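Long-range contacts in sterol regulatory element-binding protein cleavage-activating protein (Schizosaccharomyces pombe, PDB 4YHC), which acts as an escort protein required for proteolytic processing of the transcription-factor precursor sre1 when sterol or oxygen is low, its WD40 domain forming the chain described here: residues 43-48 / 57-62; 63-68 / 101-106; 268-273 / 287-292; 300-305 / 342-347. The protein carries 9 engineered substitutions. All blocks are in the same frame, centred on the assembly; numbering follows the deposited sequence.

In the fold
The four contacts belong to two regions of an eight-bladed WD40 propeller. Contacts 1 and 2 touch through the Lys43 and Glu103 salt bridge and share the sheet containing strands 54-58 and 63-68. Contacts 3 and 4 are joined by backbone bonds between strands 281-292 and 299-304, their centres about 9 Å apart. Contacts 1 and 3 are buried pairings of neighbouring strands, carried by backbone bonds with apolar side chains. Contact 4 is a similar pairing but only partly buried, with tyrosines, a glutamate and a bridging water. Contact 2 differs: a surface meeting of two blades through charge and a few apolar atoms. Centres of contacts 2 and 4 stand about 40 Å apart.

Contact 1. Residues 43-48 / 57-62; sequences KTFASV and WDLRQW
The rings of Phe45 and Trp57 meet through their stems: Trp57 CB lies at the edge of the Phe45 ring, and Phe45 CB at the edge of the indole, the two CB atoms 4.3 Å apart. No atom of the opposing segment sits over a face of either ring. Leu59 CD1 is in the indole plane, at its edge, and approaches Phe45 obliquely, 3.5 Å from Phe45 CB. Phe45 and Trp57, paired across the strands, leave the same face of the sheet; with CG anti to the backbone N (chi1 -178° and 173°) their rings lead away from the facing strand.

The two form an antiparallel hydrogen-bonded pair, with Phe45 N to Trp57 O at 2.9 Å and Trp57 N to Phe45 O at 2.8 Å. This joins the second and third strands of the WD 1 blade, and Trp57-Asp58 is the Trp-Asp pair that gives the repeat its name. Past it, Leu59 N still reaches Lys43 O at 3.1 Å although 59-61 have left the strand.

The Asp58 carboxylate is turned to that loop: Gln61 N meets OD1 on its anti side at 2.9 Å, an Asx motif. Lys43 NZ stays 4.1 Å from Asp58 OD2, too far for a salt bridge; its strong partner is Glu103. On the opposite face of the sheet from the rings, Thr44 OG1 bonds to Gly86 O.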
loop_
_atom_site.group_PDB
_atom_site.type_symbol
_atom_site.label_atom_id
_atom_site.label_comp_id
_atom_site.label_asym_id
_atom_site.label_seq_id
_atom_site.Cartn_x
_atom_site.Cartn_y
_atom_site.Cartn_z
ATOM N N LYS A 43 3.064 8.010 8.353
ATOM C CA LYS A 43 3.218 8.383 9.743
ATOM C C LYS A 43 2.508 7.458 10.711
ATOM O O LYS A 43 3.017 7.202 11.837
ATOM C CB LYS A 43 2.720 9.816 9.938
ATOM C CG LYS A 43 2.699 10.305 11.366
ATOM C CD LYS A 43 2.555 11.825 11.304
ATOM C CE LYS A 43 1.120 12.210 11.269
ATOM N NZ LYS A 43 0.679 12.174 12.656
ATOM N N THR A 44 1.348 6.948 10.299
ATOM C CA THR A 44 0.433 6.315 11.231
ATOM C C THR A 44 0.071 4.938 10.732
ATOM O O THR A 44 -0.282 4.770 9.572
ATOM C CB THR A 44 -0.847 7.150 11.425
ATOM O OG1 THR A 44 -0.545 8.464 11.901
ATOM C CG2 THR A 44 -1.799 6.521 12.498
ATOM N N PHE A 45 0.162 3.974 11.639
ATOM C CA PHE A 45 -0.089 2.554 11.373
ATOM C C PHE A 45 -1.302 2.142 12.184
ATOM O O PHE A 45 -1.448 2.580 13.337
ATOM C CB PHE A 45 1.123 1.751 11.877
ATOM C CG PHE A 45 1.032 0.253 11.624
ATOM C CD1 PHE A 45 1.401 -0.272 10.408
ATOM C CD2 PHE A 45 0.608 -0.586 12.606
ATOM C CE1 PHE A 45 1.376 -1.650 10.182
ATOM C CE2 PHE A 45 0.546 -1.942 12.405
ATOM C CZ PHE A 45 0.955 -2.486 11.203
ATOM N N ALA A 46 -2.146 1.286 11.606
ATOM C CA ALA A 46 -3.269 0.688 12.336
ATOM C C ALA A 46 -3.337 -0.820 12.144
ATOM O O ALA A 46 -3.120 -1.318 11.021
ATOM C CB ALA A 46 -4.559 1.296 11.841
ATOM N N SER A 47 -3.740 -1.541 13.198
ATOM C CA SER A 47 -3.959 -2.954 13.125
ATOM C C SER A 47 -5.352 -3.277 13.715
ATOM O O SER A 47 -5.781 -2.656 14.690
ATOM C CB SER A 47 -2.869 -3.741 13.865
ATOM O OG SER A 47 -2.643 -3.289 15.181
ATOM N N VAL A 48 -6.007 -4.255 13.097
ATOM C CA VAL A 48 -7.341 -4.690 13.477
ATOM C C VAL A 48 -7.362 -6.190 13.726
ATOM O O VAL A 48 -6.896 -6.961 12.897
ATOM C CB VAL A 48 -8.367 -4.370 12.389
ATOM C CG1 VAL A 48 -9.729 -4.878 12.854
ATOM C CG2 VAL A 48 -8.447 -2.849 12.119
ATOM N N TRP A 57 -0.955 3.421 15.928
ATOM C CA TRP A 57 0.452 3.469 16.386
ATOM C C TRP A 57 1.160 4.501 15.566
ATOM O O TRP A 57 1.054 4.485 14.363
ATOM C CB TRP A 57 1.033 2.059 16.168
ATOM C CG TRP A 57 2.487 1.957 16.421
ATOM C CD1 TRP A 57 3.506 1.933 15.484
ATOM C CD2 TRP A 57 3.088 1.843 17.689
ATOM N NE1 TRP A 57 4.706 1.790 16.133
ATOM C CE2 TRP A 57 4.471 1.749 17.489
ATOM C CE3 TRP A 57 2.582 1.784 18.995
ATOM C CZ2 TRP A 57 5.354 1.609 18.543
ATOM C CZ3 TRP A 57 3.473 1.675 20.054
ATOM C CH2 TRP A 57 4.835 1.577 19.813
ATOM N N ASP A 58 1.895 5.404 16.230
ATOM C CA ASP A 58 2.746 6.389 15.574
ATOM C C ASP A 58 4.125 5.770 15.295
ATOM O O ASP A 58 4.887 5.444 16.184
ATOM C CB ASP A 58 2.905 7.681 16.425
ATOM C CG ASP A 58 3.537 8.776 15.623
ATOM O OD1 ASP A 58 4.734 8.631 15.256
ATOM O OD2 ASP A 58 2.818 9.724 15.194
ATOM N N LEU A 59 4.436 5.587 14.048
ATOM C CA LEU A 59 5.600 4.779 13.649
ATOM C C LEU A 59 6.926 5.474 14.066
ATOM O O LEU A 59 7.829 4.835 14.543
ATOM C CB LEU A 59 5.582 4.685 12.138
ATOM C CG LEU A 59 5.104 3.434 11.356
ATOM C CD1 LEU A 59 4.599 2.311 12.172
ATOM C CD2 LEU A 59 4.150 3.747 10.235
ATOM N N ARG A 60 7.030 6.771 13.805
ATOM C CA ARG A 60 8.297 7.457 14.062
ATOM C C ARG A 60 8.474 7.774 15.538
ATOM O O ARG A 60 9.597 7.746 16.020
ATOM C CB ARG A 60 8.402 8.708 13.223
ATOM C CG ARG A 60 8.422 8.436 11.721
ATOM C CD ARG A 60 9.356 7.276 11.306
ATOM N NE ARG A 60 9.113 6.901 9.913
ATOM C CZ ARG A 60 9.855 7.285 8.872
ATOM N NH1 ARG A 60 10.926 8.065 9.032
ATOM N NH2 ARG A 60 9.517 6.867 7.652
ATOM N N GLN A 61 7.372 7.972 16.272
ATOM C CA GLN A 61 7.464 8.243 17.692
ATOM C C GLN A 61 7.426 7.027 18.539
ATOM O O GLN A 61 7.588 7.132 19.753
ATOM C CB GLN A 61 6.389 9.202 18.126
ATOM C CG GLN A 61 6.557 10.543 17.502
ATOM C CD GLN A 61 5.609 11.592 18.058
ATOM O OE1 GLN A 61 5.214 11.527 19.226
ATOM N NE2 GLN A 61 5.231 12.575 17.212
ATOM N N TRP A 62 7.197 5.850 17.957
ATOM C CA TRP A 62 7.038 4.638 18.779
ATOM C C TRP A 62 6.060 4.759 19.932
ATOM O O TRP A 62 6.343 4.292 21.063
ATOM C CB TRP A 62 8.371 4.099 19.320
ATOM C CG TRP A 62 9.136 3.410 18.285
ATOM C CD1 TRP A 62 9.787 3.980 17.269
ATOM C CD2 TRP A 62 9.312 2.005 18.141
ATOM N NE1 TRP A 62 10.382 3.007 16.482
ATOM C CE2 TRP A 62 10.102 1.792 17.010
ATOM C CE3 TRP A 62 8.930 0.920 18.887
ATOM C CZ2 TRP A 62 10.490 0.509 16.591
ATOM C CZ3 TRP A 62 9.262 -0.317 18.459
ATOM C CH2 TRP A 62 10.041 -0.527 17.341
#

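Contact 2. Residues 63-68 / 101-106; sequences CTKLVL and NVESPS. Engineered in segment 101-106: Ser106 (natural residue Cys).
Lys65 reaches Glu103 because its CG stands anti to the carbonyl carbon (chi1 -63°) and the chain runs nearly straight until it bends at chi4, while Glu103 folds back at chi2 (50°) from a CB that points away. The result is a salt bridge between Lys65 NZ and Glu103 OE1. Its modelled length of 2.4 Å is very short and Glu103 is poorly ordered, so the pairing is credible but its exact length is doubtful. Lys43 NZ also bridges to Glu103, so two lysines gather round one carboxylate.

Alongside, Lys65 CB lies 3.5 Å from Val102 O. Leu66 CD1 touches Val102 CG1 at 4.1 Å, the two side chains crossing at about a right angle, and Pro105 CG rests 3.9 Å from Lys65 O. Within 101-106, Asn101 OD1 accepts from Ser104 N at 2.9 Å, an Asx motif. Backbone bonds in both directions between Asn101 and Ser106, an engineered residue, close the turn.

Lys65 and Leu66 both face Val56, a classic beta bulge where strand 63-68 turns a corner. Through the Lys65-Glu103 and Leu66-Val102 contacts, that outermost strand of the WD 1 blade meets the hairpin turn before the outermost strand of WD 2, a junction between adjacent propeller blades.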
loop_
_atom_site.group_PDB
_atom_site.type_symbol
_atom_site.label_atom_id
_atom_site.label_comp_id
_atom_site.label_asym_id
_atom_site.label_seq_id
_atom_site.Cartn_x
_atom_site.Cartn_y
_atom_site.Cartn_z
ATOM N N CYS A 63 4.860 5.263 19.638
ATOM C CA CYS A 63 3.818 5.206 20.654
ATOM C C CYS A 63 2.429 5.039 20.126
ATOM O O CYS A 63 2.126 5.304 18.949
ATOM C CB CYS A 63 3.850 6.441 21.521
ATOM S SG CYS A 63 3.639 7.893 20.549
ATOM N N THR A 64 1.600 4.592 21.050
ATOM C CA THR A 64 0.233 4.348 20.835
ATOM C C THR A 64 -0.533 5.652 20.759
ATOM O O THR A 64 -0.366 6.511 21.587
ATOM C CB THR A 64 -0.261 3.483 22.011
ATOM O OG1 THR A 64 0.508 2.265 22.038
ATOM C CG2 THR A 64 -1.598 3.093 21.819
ATOM N N LYS A 65 -1.410 5.767 19.779
ATOM C CA LYS A 65 -2.265 6.894 19.661
ATOM C C LYS A 65 -3.676 6.542 20.136
ATOM O O LYS A 65 -4.350 7.365 20.714
ATOM C CB LYS A 65 -2.333 7.367 18.220
ATOM C CG LYS A 65 -1.032 7.866 17.630
ATOM C CD LYS A 65 -1.261 8.195 16.135
ATOM C CE LYS A 65 -0.260 9.207 15.602
ATOM N NZ LYS A 65 -0.973 10.270 14.849
ATOM N N LEU A 66 -4.145 5.332 19.872
ATOM C CA LEU A 66 -5.523 4.979 20.215
ATOM C C LEU A 66 -5.505 3.486 20.300
ATOM O O LEU A 66 -4.916 2.817 19.444
ATOM C CB LEU A 66 -6.466 5.422 19.063
ATOM C CG LEU A 66 -7.944 5.749 19.231
ATOM C CD1 LEU A 66 -8.743 5.537 17.950
ATOM C CD2 LEU A 66 -8.536 4.913 20.338
ATOM N N VAL A 67 -6.108 2.950 21.347
ATOM C CA VAL A 67 -6.226 1.554 21.503
ATOM C C VAL A 67 -7.670 1.342 21.850
ATOM O O VAL A 67 -8.181 2.006 22.780
ATOM C CB VAL A 67 -5.398 1.000 22.660
ATOM C CG1 VAL A 67 -5.710 -0.461 22.843
ATOM C CG2 VAL A 67 -3.914 1.153 22.408
ATOM N N LEU A 68 -8.348 0.497 21.078
ATOM C CA LEU A 68 -9.726 0.078 21.440
ATOM C C LEU A 68 -9.829 -1.406 21.489
ATOM O O LEU A 68 -9.573 -2.090 20.508
ATOM C CB LEU A 68 -10.795 0.671 20.523
ATOM C CG LEU A 68 -10.934 2.208 20.546
ATOM C CD1 LEU A 68 -11.784 2.731 19.420
ATOM C CD2 LEU A 68 -11.475 2.746 21.888
ATOM N N ASN A 101 -10.280 11.314 15.716
ATOM C CA ASN A 101 -9.087 12.098 15.702
ATOM C C ASN A 101 -8.067 11.239 16.408
ATOM O O ASN A 101 -8.292 10.821 17.561
ATOM C CB ASN A 101 -9.354 13.401 16.438
ATOM C CG ASN A 101 -8.200 14.364 16.355
ATOM O OD1 ASN A 101 -7.033 13.987 16.375
ATOM N ND2 ASN A 101 -8.528 15.619 16.220
ATOM N N VAL A 102 -6.945 10.913 15.748
ATOM C CA VAL A 102 -5.976 10.039 16.445
ATOM C C VAL A 102 -4.840 10.851 17.071
ATOM O O VAL A 102 -4.217 10.354 17.989
ATOM C CB VAL A 102 -5.423 8.870 15.608
ATOM C CG1 VAL A 102 -6.499 7.806 15.392
ATOM C CG2 VAL A 102 -4.893 9.338 14.281
ATOM N N GLU A 103 -4.650 12.093 16.619
ATOM C CA GLU A 103 -3.599 12.976 17.109
ATOM C C GLU A 103 -3.989 13.491 18.473
ATOM O O GLU A 103 -3.228 13.390 19.407
ATOM C CB GLU A 103 -3.345 14.125 16.093
ATOM C CG GLU A 103 -1.867 14.459 15.832
ATOM C CD GLU A 103 -1.026 13.208 15.511
ATOM O OE1 GLU A 103 -1.173 12.606 14.408
ATOM O OE2 GLU A 103 -0.237 12.779 16.379
ATOM N N SER A 104 -5.211 13.980 18.624
ATOM C CA SER A 104 -5.770 14.244 19.970
ATOM C C SER A 104 -7.016 13.390 20.188
ATOM O O SER A 104 -8.131 13.813 19.805
ATOM C CB SER A 104 -6.132 15.737 20.134
ATOM O OG SER A 104 -5.072 16.580 19.697
ATOM N N PRO A 105 -6.852 12.196 20.785
ATOM C CA PRO A 105 -7.896 11.197 20.588
ATOM C C PRO A 105 -9.308 11.647 20.982
ATOM O O PRO A 105 -9.546 12.044 22.122
ATOM C CB PRO A 105 -7.447 10.008 21.426
ATOM C CG PRO A 105 -6.283 10.436 22.191
ATOM C CD PRO A 105 -5.720 11.663 21.537
ATOM N N SER A 106 -10.222 11.570 20.035
ATOM C CA SER A 106 -11.646 11.743 20.295
ATOM C C SER A 106 -12.481 11.349 19.082
ATOM O O SER A 106 -11.969 11.302 17.945
ATOM C CB SER A 106 -11.929 13.179 20.592
ATOM O OG SER A 106 -11.522 13.954 19.524
#

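Contact 3. Residues 268-273 / 287-292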
loop_
_atom_site.group_PDB
_atom_site.type_symbol
_atom_site.label_atom_id
_atom_site.label_comp_id
_atom_site.label_asym_id
_atom_site.label_seq_id
_atom_site.Cartn_x
_atom_site.Cartn_y
_atom_site.Cartn_z
ATOM N N PHE A 268 -1.330 -7.834 -7.417
ATOM C CA PHE A 268 -0.349 -7.020 -8.058
ATOM C C PHE A 268 -0.094 -5.675 -7.317
ATOM O O PHE A 268 -1.028 -4.966 -6.987
ATOM C CB PHE A 268 -0.831 -6.733 -9.480
ATOM C CG PHE A 268 0.141 -5.926 -10.336
ATOM C CD1 PHE A 268 1.190 -6.527 -10.993
ATOM C CD2 PHE A 268 -0.051 -4.588 -10.556
ATOM C CE1 PHE A 268 2.048 -5.815 -11.805
ATOM C CE2 PHE A 268 0.823 -3.835 -11.319
ATOM C CZ PHE A 268 1.883 -4.446 -11.953
ATOM N N SER A 269 1.153 -5.309 -7.117
ATOM C CA SER A 269 1.457 -3.959 -6.647
ATOM C C SER A 269 2.723 -3.452 -7.317
ATOM O O SER A 269 3.461 -4.234 -8.002
ATOM C CB SER A 269 1.530 -3.905 -5.120
ATOM O OG SER A 269 2.546 -4.726 -4.705
ATOM N N VAL A 270 2.960 -2.138 -7.153
ATOM C CA VAL A 270 4.094 -1.487 -7.801
ATOM C C VAL A 270 4.810 -0.616 -6.829
ATOM O O VAL A 270 4.177 0.066 -6.069
ATOM C CB VAL A 270 3.652 -0.608 -8.980
ATOM C CG1 VAL A 270 4.852 0.071 -9.713
ATOM C CG2 VAL A 270 2.803 -1.413 -9.915
ATOM N N GLY A 271 6.107 -0.587 -6.860
ATOM C CA GLY A 271 6.807 0.546 -6.168
ATOM C C GLY A 271 7.807 1.159 -7.137
ATOM O O GLY A 271 8.322 0.448 -8.020
ATOM N N VAL A 272 8.053 2.457 -7.014
ATOM C CA VAL A 272 9.086 3.152 -7.782
ATOM C C VAL A 272 10.045 3.936 -6.844
ATOM O O VAL A 272 9.676 4.376 -5.719
ATOM C CB VAL A 272 8.480 4.068 -8.862
ATOM C CG1 VAL A 272 7.613 3.304 -9.870
ATOM C CG2 VAL A 272 7.631 5.146 -8.211
ATOM N N SER A 273 11.298 4.065 -7.274
ATOM C CA SER A 273 12.335 4.623 -6.450
ATOM C C SER A 273 12.797 6.004 -6.857
ATOM O O SER A 273 12.762 6.371 -8.023
ATOM C CB SER A 273 13.510 3.669 -6.321
ATOM O OG SER A 273 14.306 3.672 -7.502
ATOM N N ILE A 287 11.699 0.649 -11.258
ATOM C CA ILE A 287 10.302 0.270 -11.063
ATOM C C ILE A 287 10.342 -1.172 -10.614
ATOM O O ILE A 287 11.087 -1.985 -11.218
ATOM C CB ILE A 287 9.523 0.335 -12.376
ATOM C CG1 ILE A 287 9.761 1.646 -13.086
ATOM C CG2 ILE A 287 8.024 0.084 -12.146
ATOM C CD1 ILE A 287 9.107 1.723 -14.464
ATOM N N SER A 288 9.490 -1.529 -9.661
ATOM C CA SER A 288 9.401 -2.911 -9.135
ATOM C C SER A 288 7.960 -3.298 -9.114
ATOM O O SER A 288 7.063 -2.485 -8.677
ATOM C CB SER A 288 9.892 -3.021 -7.724
ATOM O OG SER A 288 11.241 -2.692 -7.561
ATOM N N PHE A 289 7.709 -4.539 -9.550
ATOM C CA PHE A 289 6.356 -5.145 -9.510
ATOM C C PHE A 289 6.420 -6.322 -8.557
ATOM O O PHE A 289 7.445 -7.037 -8.533
ATOM C CB PHE A 289 5.888 -5.720 -10.856
ATOM C CG PHE A 289 5.801 -4.759 -11.966
ATOM C CD1 PHE A 289 5.359 -3.447 -11.764
ATOM C CD2 PHE A 289 6.093 -5.136 -13.241
ATOM C CE1 PHE A 289 5.258 -2.539 -12.813
ATOM C CE2 PHE A 289 5.978 -4.232 -14.290
ATOM C CZ PHE A 289 5.602 -2.902 -14.058
ATOM N N CYS A 290 5.329 -6.555 -7.848
ATOM C CA CYS A 290 5.126 -7.721 -7.019
ATOM C C CYS A 290 3.819 -8.319 -7.425
ATOM O O CYS A 290 2.832 -7.631 -7.566
ATOM C CB CYS A 290 5.046 -7.348 -5.519
ATOM S SG CYS A 290 4.766 -8.773 -4.437
ATOM N N PHE A 291 3.801 -9.628 -7.573
ATOM C CA PHE A 291 2.548 -10.373 -7.906
ATOM C C PHE A 291 2.667 -11.870 -7.563
ATOM O O PHE A 291 3.757 -12.355 -7.247
ATOM C CB PHE A 291 2.146 -10.134 -9.371
ATOM C CG PHE A 291 3.131 -10.666 -10.344
ATOM C CD1 PHE A 291 4.175 -9.900 -10.806
ATOM C CD2 PHE A 291 3.018 -11.984 -10.779
ATOM C CE1 PHE A 291 5.066 -10.415 -11.733
ATOM C CE2 PHE A 291 3.901 -12.510 -11.676
ATOM C CZ PHE A 291 4.937 -11.739 -12.153
ATOM N N THR A 292 1.520 -12.532 -7.534
ATOM C CA THR A 292 1.435 -13.986 -7.460
ATOM C C THR A 292 1.163 -14.537 -8.816
ATOM O O THR A 292 0.283 -14.101 -9.546
ATOM C CB THR A 292 0.352 -14.411 -6.480
ATOM O OG1 THR A 292 0.698 -13.843 -5.213
ATOM C CG2 THR A 292 0.268 -15.973 -6.323
HETATM O O HOH W 1 1.473 -7.318 -4.356
#
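Ser269 with Cys290 and Gly271 with Ser288 form the two hydrogen-bonded pairs of this contact. In the first, Ser269 N meets Cys290 O in the carbonyl plane at 2.9 Å, whereas Cys290 N approaches Ser269 O tilted 33° from it; in the second, both N-O distances, Gly271 N to Ser288 O and Ser288 N to Gly271 O, are 2.8 Å. The strand axes run at 161°, close to antiparallel. Between these pairs the CA-H groups take a share: Val270 CA lies 3.3 Å from Ser288 O.

Apolar packing gathers on the face carrying Val270, Val272, Ile287 and Phe289. Ile287 CG2 lies 4.0 Å from both Val270 CG1 and Val272 CG1, three side chains pointing the same way. Val270 CG2 flanks Phe289 CD1 at 3.8 Å, and the Phe268 ring, with CG anti to the backbone N (chi1 -177°), swings in to set its CZ over one face of Phe289, offset toward the rim. The ring centroids are 5.2 Å apart and the planes cross obliquely. Phe258 meets Phe289 edge-to-face.

The other face carries Ser269, Ser288 and Cys290. Ser269 OG binds a water at 2.8 Å, which makes a weak bond to Cys290 O; Ser288 OG bonds to Gly361 O.

Consecutive and antiparallel, the strands form a beta hairpin, consistent with the two inner strands of a propeller blade, its contact centre only about 10 Å from the middle of the chain.

Contact 4. Residues 300-305 / 342-347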
loop_
_atom_site.group_PDB
_atom_site.type_symbol
_atom_site.label_atom_id
_atom_site.label_comp_id
_atom_site.label_asym_id
_atom_site.label_seq_id
_atom_site.Cartn_x
_atom_site.Cartn_y
_atom_site.Cartn_z
ATOM N N LEU A 300 6.379 -13.430 -6.932
ATOM C CA LEU A 300 7.466 -12.933 -7.734
ATOM C C LEU A 300 7.668 -11.391 -7.648
ATOM O O LEU A 300 6.739 -10.647 -7.520
ATOM C CB LEU A 300 7.263 -13.322 -9.186
ATOM C CG LEU A 300 7.520 -14.687 -9.819
ATOM C CD1 LEU A 300 8.983 -14.920 -9.999
ATOM C CD2 LEU A 300 6.942 -15.793 -9.008
ATOM N N TYR A 301 8.916 -10.987 -7.766
ATOM C CA TYR A 301 9.336 -9.568 -7.772
ATOM C C TYR A 301 10.140 -9.311 -9.016
ATOM O O TYR A 301 11.122 -9.998 -9.282
ATOM C CB TYR A 301 10.146 -9.237 -6.532
ATOM C CG TYR A 301 9.356 -9.394 -5.268
ATOM C CD1 TYR A 301 9.239 -10.634 -4.644
ATOM C CD2 TYR A 301 8.748 -8.274 -4.680
ATOM C CE1 TYR A 301 8.513 -10.781 -3.471
ATOM C CE2 TYR A 301 8.019 -8.404 -3.528
ATOM C CZ TYR A 301 7.922 -9.655 -2.901
ATOM O OH TYR A 301 7.147 -9.749 -1.811
ATOM N N TYR A 302 9.621 -8.428 -9.868
ATOM C CA TYR A 302 10.327 -7.998 -11.040
ATOM C C TYR A 302 10.814 -6.582 -10.775
ATOM O O TYR A 302 10.000 -5.701 -10.348
ATOM C CB TYR A 302 9.390 -7.985 -12.230
ATOM C CG TYR A 302 9.155 -9.299 -12.907
ATOM C CD1 TYR A 302 8.753 -10.408 -12.197
ATOM C CD2 TYR A 302 9.280 -9.410 -14.286
ATOM C CE1 TYR A 302 8.486 -11.613 -12.830
ATOM C CE2 TYR A 302 9.043 -10.624 -14.940
ATOM C CZ TYR A 302 8.643 -11.709 -14.196
ATOM O OH TYR A 302 8.348 -12.832 -14.839
ATOM N N TYR A 303 12.096 -6.398 -10.943
ATOM C CA TYR A 303 12.793 -5.133 -10.748
ATOM C C TYR A 303 13.396 -4.669 -12.076
ATOM O O TYR A 303 14.166 -5.437 -12.761
ATOM C CB TYR A 303 13.903 -5.318 -9.709
ATOM C CG TYR A 303 14.794 -4.115 -9.549
ATOM C CD1 TYR A 303 14.406 -3.023 -8.728
ATOM C CD2 TYR A 303 16.024 -4.047 -10.187
ATOM C CE1 TYR A 303 15.236 -1.904 -8.580
ATOM C CE2 TYR A 303 16.864 -2.959 -10.034
ATOM C CZ TYR A 303 16.461 -1.899 -9.208
ATOM O OH TYR A 303 17.279 -0.813 -9.096
ATOM N N TYR A 304 13.060 -3.444 -12.464
ATOM C CA TYR A 304 13.567 -2.846 -13.692
ATOM C C TYR A 304 14.423 -1.626 -13.384
ATOM O O TYR A 304 13.991 -0.724 -12.671
ATOM C CB TYR A 304 12.416 -2.412 -14.602
ATOM C CG TYR A 304 11.395 -3.480 -14.908
ATOM C CD1 TYR A 304 10.294 -3.666 -14.090
ATOM C CD2 TYR A 304 11.523 -4.289 -16.027
ATOM C CE1 TYR A 304 9.353 -4.635 -14.371
ATOM C CE2 TYR A 304 10.587 -5.261 -16.316
ATOM C CZ TYR A 304 9.504 -5.429 -15.484
ATOM O OH TYR A 304 8.568 -6.392 -15.763
ATOM N N GLY A 305 15.632 -1.592 -13.930
ATOM C CA GLY A 305 16.474 -0.418 -13.801
ATOM C C GLY A 305 17.942 -0.676 -13.537
ATOM O O GLY A 305 18.324 -1.725 -13.024
ATOM N N LEU A 342 15.421 -1.187 -20.456
ATOM C CA LEU A 342 15.423 -1.483 -19.017
ATOM C C LEU A 342 15.891 -2.903 -18.762
ATOM O O LEU A 342 15.456 -3.797 -19.444
ATOM C CB LEU A 342 13.995 -1.349 -18.484
ATOM C CG LEU A 342 13.638 0.127 -18.250
ATOM C CD1 LEU A 342 12.141 0.281 -18.075
ATOM C CD2 LEU A 342 14.449 0.636 -17.062
ATOM N N GLN A 343 16.739 -3.099 -17.763
ATOM C CA GLN A 343 17.113 -4.466 -17.357
ATOM C C GLN A 343 16.145 -5.020 -16.285
ATOM O O GLN A 343 15.806 -4.339 -15.360
ATOM C CB GLN A 343 18.539 -4.460 -16.811
ATOM C CG GLN A 343 19.407 -3.399 -17.472
ATOM C CD GLN A 343 20.817 -3.869 -17.737
ATOM O OE1 GLN A 343 21.121 -4.346 -18.828
ATOM N NE2 GLN A 343 21.684 -3.747 -16.740
ATOM N N GLU A 344 15.754 -6.269 -16.421
ATOM C CA GLU A 344 14.729 -6.911 -15.643
ATOM C C GLU A 344 15.371 -8.006 -14.817
ATOM O O GLU A 344 16.105 -8.832 -15.348
ATOM C CB GLU A 344 13.699 -7.513 -16.551
ATOM C CG GLU A 344 13.074 -8.804 -16.054
ATOM C CD GLU A 344 12.293 -9.521 -17.149
ATOM O OE1 GLU A 344 12.496 -10.753 -17.385
ATOM O OE2 GLU A 344 11.461 -8.845 -17.779
ATOM N N ASN A 345 15.145 -7.958 -13.513
ATOM C CA ASN A 345 15.715 -8.894 -12.579
ATOM C C ASN A 345 14.524 -9.470 -11.799
ATOM O O ASN A 345 13.655 -8.714 -11.402
ATOM C CB ASN A 345 16.689 -8.186 -11.662
ATOM C CG ASN A 345 17.985 -7.798 -12.379
ATOM O OD1 ASN A 345 18.751 -8.670 -12.837
ATOM N ND2 ASN A 345 18.247 -6.490 -12.478
ATOM N N ILE A 346 14.495 -10.783 -11.622
ATOM C CA ILE A 346 13.357 -11.486 -11.117
ATOM C C ILE A 346 13.777 -12.242 -9.877
ATOM O O ILE A 346 14.782 -12.935 -9.847
ATOM C CB ILE A 346 12.836 -12.487 -12.165
ATOM C CG1 ILE A 346 12.444 -11.769 -13.422
ATOM C CG2 ILE A 346 11.643 -13.294 -11.676
ATOM C CD1 ILE A 346 12.082 -12.728 -14.551
ATOM N N HIS A 347 13.004 -12.110 -8.828
ATOM C CA HIS A 347 13.285 -12.820 -7.606
ATOM C C HIS A 347 11.992 -13.536 -7.249
ATOM O O HIS A 347 10.924 -12.881 -7.064
ATOM C CB HIS A 347 13.659 -11.807 -6.520
ATOM C CG HIS A 347 14.008 -12.419 -5.204
ATOM N ND1 HIS A 347 15.201 -13.068 -4.975
ATOM C CD2 HIS A 347 13.285 -12.558 -4.066
ATOM C CE1 HIS A 347 15.205 -13.570 -3.750
ATOM N NE2 HIS A 347 14.054 -13.274 -3.184
HETATM O O HOH W 2 8.975 -7.601 -18.115
#
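This is an antiparallel pairing of strands 299-304 and 344-349 in the sheet that also contains the hairpin 269-292, the two separated by some 40 residues that include strands 311-317 and 335-337. Two hydrogen-bonded pairs, Tyr301 with His347 and Tyr303 with Asn345, support it. Tyr303 N meets Asn345 O at 2.8 Å with an N-H...O angle of 169°. Gly305 N extends the bonding to Gln343 O at 3.1 Å; the backbone angles of Gly305 leave no room for a CB beside the carbonyl O of Tyr304.

On one face, the Tyr302 ring receives Ile346 squarely: CG1 stands 3.8 Å from the ring centroid, a CH-pi contact only 6° off the normal. Ile346 CG2, anti to its own backbone N, meets Leu300 CD1 at 3.5 Å. Glu344 CB packs obliquely by Tyr304, whose OH donates a hydrogen bond to a water at 2.7 Å; that water donates to Glu344 OE2 at 2.8 Å.

On the other face, Tyr303 and Asn345 lie side by side. Tyr301 OH bonds to Ser355, and His347 stacks on Tyr415.

Tyr301 and Tyr304 thus satisfy their hydroxyls, while at this exposed edge Ile346 lays its aliphatic chain on the Tyr302 ring and the charged end of Glu344 is tied to Tyr304 through water.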